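Local coordinates for protein transcription factor MBP1 (Magnaporthe oryzae, PDB 4UX5) that binds DNA through a winged helix-turn-helix domain and probably activates transcription by RNA polymerase II, at residues A[47-52]-A[89-94]. Numbering follows the deposited sequence.
Sequences INATHI and TWIPLE. With nucleotides of chain C.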
loop_
_atom_site.group_PDB
_atom_site.type_symbol
_atom_site.label_atom_id
_atom_site.label_comp_id
_atom_site.label_asym_id
_atom_site.label_seq_id
_atom_site.Cartn_x
_atom_site.Cartn_y
_atom_site.Cartn_z
ATOM N N ILE A 47 16.591 -3.988 2.121
ATOM C CA ILE A 47 16.960 -2.710 1.530
ATOM C C ILE A 47 15.861 -2.203 0.595
ATOM O O ILE A 47 15.101 -2.990 0.030
ATOM C CB ILE A 47 18.307 -2.825 0.772
ATOM C CG1 ILE A 47 18.894 -1.442 0.482
ATOM C CG2 ILE A 47 18.148 -3.654 -0.499
ATOM C CD1 ILE A 47 20.373 -1.461 0.182
ATOM N N ASN A 48 15.769 -0.884 0.456
ATOM C CA ASN A 48 14.734 -0.258 -0.361
ATOM C C ASN A 48 15.076 -0.313 -1.850
ATOM O O ASN A 48 15.944 0.421 -2.323
ATOM C CB ASN A 48 14.523 1.192 0.083
ATOM C CG ASN A 48 13.210 1.775 -0.408
ATOM O OD1 ASN A 48 12.819 1.581 -1.557
ATOM N ND2 ASN A 48 12.518 2.493 0.470
ATOM N N ALA A 49 14.387 -1.183 -2.582
ATOM C CA ALA A 49 14.647 -1.371 -4.006
ATOM C C ALA A 49 14.233 -0.150 -4.820
ATOM O O ALA A 49 14.773 0.099 -5.897
ATOM C CB ALA A 49 13.928 -2.610 -4.517
ATOM N N THR A 50 13.272 0.608 -4.303
ATOM C CA THR A 50 12.814 1.818 -4.973
ATOM C C THR A 50 13.892 2.894 -4.909
ATOM O O THR A 50 14.086 3.648 -5.861
ATOM C CB THR A 50 11.504 2.349 -4.353
ATOM O OG1 THR A 50 10.553 1.283 -4.261
ATOM C CG2 THR A 50 10.919 3.472 -5.195
ATOM N N HIS A 51 14.596 2.955 -3.782
ATOM C CA HIS A 51 15.714 3.879 -3.622
ATOM C C HIS A 51 16.860 3.531 -4.568
ATOM O O HIS A 51 17.539 4.415 -5.088
ATOM C CB HIS A 51 16.225 3.870 -2.178
ATOM C CG HIS A 51 15.264 4.444 -1.186
ATOM N ND1 HIS A 51 15.478 4.387 0.174
ATOM C CD2 HIS A 51 14.085 5.091 -1.351
ATOM C CE1 HIS A 51 14.475 4.970 0.803
ATOM N NE2 HIS A 51 13.615 5.407 -0.101
ATOM N N ILE A 52 17.075 2.235 -4.774
ATOM C CA ILE A 52 18.147 1.761 -5.641
ATOM C C ILE A 52 17.874 2.138 -7.093
ATOM O O ILE A 52 18.734 2.699 -7.767
ATOM C CB ILE A 52 18.331 0.233 -5.532
ATOM C CG1 ILE A 52 18.730 -0.157 -4.106
ATOM C CG2 ILE A 52 19.372 -0.252 -6.526
ATOM C CD1 ILE A 52 18.866 -1.649 -3.893
ATOM N N THR A 89 9.512 -0.338 -2.226
ATOM C CA THR A 89 9.476 -1.794 -2.230
ATOM C C THR A 89 10.741 -2.351 -1.592
ATOM O O THR A 89 11.846 -2.119 -2.080
ATOM C CB THR A 89 9.333 -2.348 -3.654
ATOM O OG1 THR A 89 8.230 -1.706 -4.305
ATOM C CG2 THR A 89 9.096 -3.850 -3.619
ATOM N N TRP A 90 10.574 -3.086 -0.497
ATOM C CA TRP A 90 11.713 -3.599 0.254
ATOM C C TRP A 90 11.994 -5.071 -0.044
ATOM O O TRP A 90 11.075 -5.885 -0.140
ATOM C CB TRP A 90 11.483 -3.399 1.750
ATOM C CG TRP A 90 11.485 -1.957 2.156
ATOM C CD1 TRP A 90 10.488 -1.048 1.956
ATOM C CD2 TRP A 90 12.537 -1.257 2.831
ATOM N NE1 TRP A 90 10.853 0.175 2.464
ATOM C CE2 TRP A 90 12.106 0.072 3.009
ATOM C CE3 TRP A 90 13.800 -1.625 3.303
ATOM C CZ2 TRP A 90 12.893 1.034 3.638
ATOM C CZ3 TRP A 90 14.581 -0.669 3.930
ATOM C CH2 TRP A 90 14.123 0.646 4.092
ATOM N N ILE A 91 13.277 -5.395 -0.191
ATOM C CA ILE A 91 13.717 -6.752 -0.503
ATOM C C ILE A 91 14.946 -7.115 0.332
ATOM O O ILE A 91 15.646 -6.227 0.817
ATOM C CB ILE A 91 14.047 -6.909 -2.006
ATOM C CG1 ILE A 91 15.117 -5.901 -2.434
ATOM C CG2 ILE A 91 12.795 -6.758 -2.851
ATOM C CD1 ILE A 91 15.473 -5.987 -3.905
ATOM N N PRO A 92 15.207 -8.424 0.514
ATOM C CA PRO A 92 16.416 -8.860 1.226
ATOM C C PRO A 92 17.697 -8.308 0.602
ATOM O O PRO A 92 17.718 -7.994 -0.589
ATOM C CB PRO A 92 16.362 -10.392 1.113
ATOM C CG PRO A 92 15.336 -10.679 0.054
ATOM C CD PRO A 92 14.355 -9.564 0.143
ATOM N N LEU A 93 18.747 -8.197 1.411
ATOM C CA LEU A 93 19.970 -7.503 1.013
ATOM C C LEU A 93 20.651 -8.123 -0.205
ATOM O O LEU A 93 21.141 -7.404 -1.075
ATOM C CB LEU A 93 20.954 -7.460 2.184
ATOM C CG LEU A 93 22.210 -6.616 1.967
ATOM C CD1 LEU A 93 21.840 -5.189 1.607
ATOM C CD2 LEU A 93 23.104 -6.643 3.198
ATOM N N GLU A 94 20.683 -9.452 -0.265
ATOM C CA GLU A 94 21.326 -10.143 -1.378
ATOM C C GLU A 94 20.555 -9.927 -2.676
ATOM O O GLU A 94 21.137 -9.906 -3.761
ATOM C CB GLU A 94 21.463 -11.641 -1.087
ATOM C CG GLU A 94 20.148 -12.405 -1.003
ATOM C CD GLU A 94 19.552 -12.407 0.391
ATOM O OE1 GLU A 94 19.997 -11.600 1.236
ATOM O OE2 GLU A 94 18.642 -13.226 0.644
ATOM P P DG C 10 7.106 2.054 -5.308
ATOM O OP1 DG C 10 8.100 0.975 -5.099
ATOM O OP2 DG C 10 7.307 3.057 -6.378
ATOM O "O5'" DG C 10 5.684 1.353 -5.505
ATOM C "C5'" DG C 10 5.205 0.444 -4.520
ATOM C "C4'" DG C 10 3.686 0.389 -4.517
ATOM O "O4'" DG C 10 3.145 1.739 -4.486
ATOM C "C3'" DG C 10 3.058 -0.285 -5.734
ATOM O "O3'" DG C 10 1.927 -1.030 -5.329
ATOM C "C2'" DG C 10 2.656 0.898 -6.606
ATOM C "C1'" DG C 10 2.236 1.905 -5.551
ATOM N N9 DG C 10 2.305 3.285 -6.009
ATOM C C8 DG C 10 3.374 3.904 -6.610
ATOM N N7 DG C 10 3.146 5.151 -6.917
ATOM C C5 DG C 10 1.843 5.373 -6.493
ATOM C C6 DG C 10 1.052 6.543 -6.559
ATOM O O6 DG C 10 1.358 7.650 -7.025
ATOM N N1 DG C 10 -0.216 6.340 -6.015
ATOM C C2 DG C 10 -0.659 5.156 -5.474
ATOM N N2 DG C 10 -1.912 5.152 -4.997
ATOM N N3 DG C 10 0.075 4.053 -5.404
ATOM C C4 DG C 10 1.310 4.234 -5.932
ATOM P P DC C 9 8.968 7.787 -4.328
ATOM O OP1 DC C 9 10.272 7.904 -3.635
ATOM O OP2 DC C 9 8.814 8.295 -5.708
ATOM O "O5'" DC C 9 8.492 6.260 -4.287
ATOM C "C5'" DC C 9 8.505 5.549 -3.052
ATOM C "C4'" DC C 9 7.146 4.937 -2.753
ATOM O "O4'" DC C 9 6.205 5.975 -2.428
ATOM C "C3'" DC C 9 6.502 4.193 -3.907
ATOM O "O3'" DC C 9 6.958 2.848 -3.920
ATOM C "C2'" DC C 9 5.004 4.275 -3.580
ATOM C "C1'" DC C 9 4.897 5.492 -2.648
ATOM N N1 DC C 9 4.066 6.612 -3.194
ATOM C C2 DC C 9 2.720 6.732 -2.817
ATOM O O2 DC C 9 2.231 5.899 -2.045
ATOM N N3 DC C 9 1.989 7.758 -3.315
ATOM C C4 DC C 9 2.548 8.635 -4.146
ATOM N N4 DC C 9 1.785 9.629 -4.610
ATOM C C5 DC C 9 3.914 8.533 -4.541
ATOM C C6 DC C 9 4.629 7.517 -4.044
#
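Thr50 and Thr89 grip one phosphate oxygen of the DNA between them: Thr50 OG1 donates to OP1 of DG10 of chain C at 2.6 Å, and Thr89 OG1 reaches the same OP1 at 2.8 Å. Thr50 OG1 is itself fixed by the backbone, accepting from Thr89 N at 2.8 Å with a fairly straight N-H...O angle of 162°. Its chi1 of -50° sets the hydroxyl beside its own backbone N and leaves CG2 alongside O5' of DC9 of chain C. The first turn of helix 49-55 and strand 88-91 each supply one hydroxyl, and so hold the DNA backbone for this winged helix-turn-helix domain. Behind them, Ala49 N donates to Thr89 O, and the antiparallel ladder closes with the reciprocal pair Ile47 N to Ile91 O (2.8 Å) and Ile91 N to Ile47 O (3.0 Å). With CG anti to its backbone N and beside the carbonyl carbon, Asn48 N-caps the helix, OD1 accepting from His51 N, which lies above the carbonyl plane, and weakly from Thr50 N, while ND2 donates to Gln87 O. Asn48 CB sits over the six-membered ring of Trp90, 3.9 Å from its centroid, a CH-pi contact; amide and indole planes are 49° apart. Trp90 NE1 donates to Tyr86 O. On the other sheet face, Ile47 CG2 meets Ile91 CG1; from the helix, Ala49 CB packs on Ile91 CD1 at 3.8 Å. Within the KilA-N domain, strand 88-91 is central, between strands 47-48 and 77-79; strand 36-41 meets Trp90, helix 60-71 touches Thr50, Thr89 and Ile91, and helix 110-114 packs on Ile47 and Leu93.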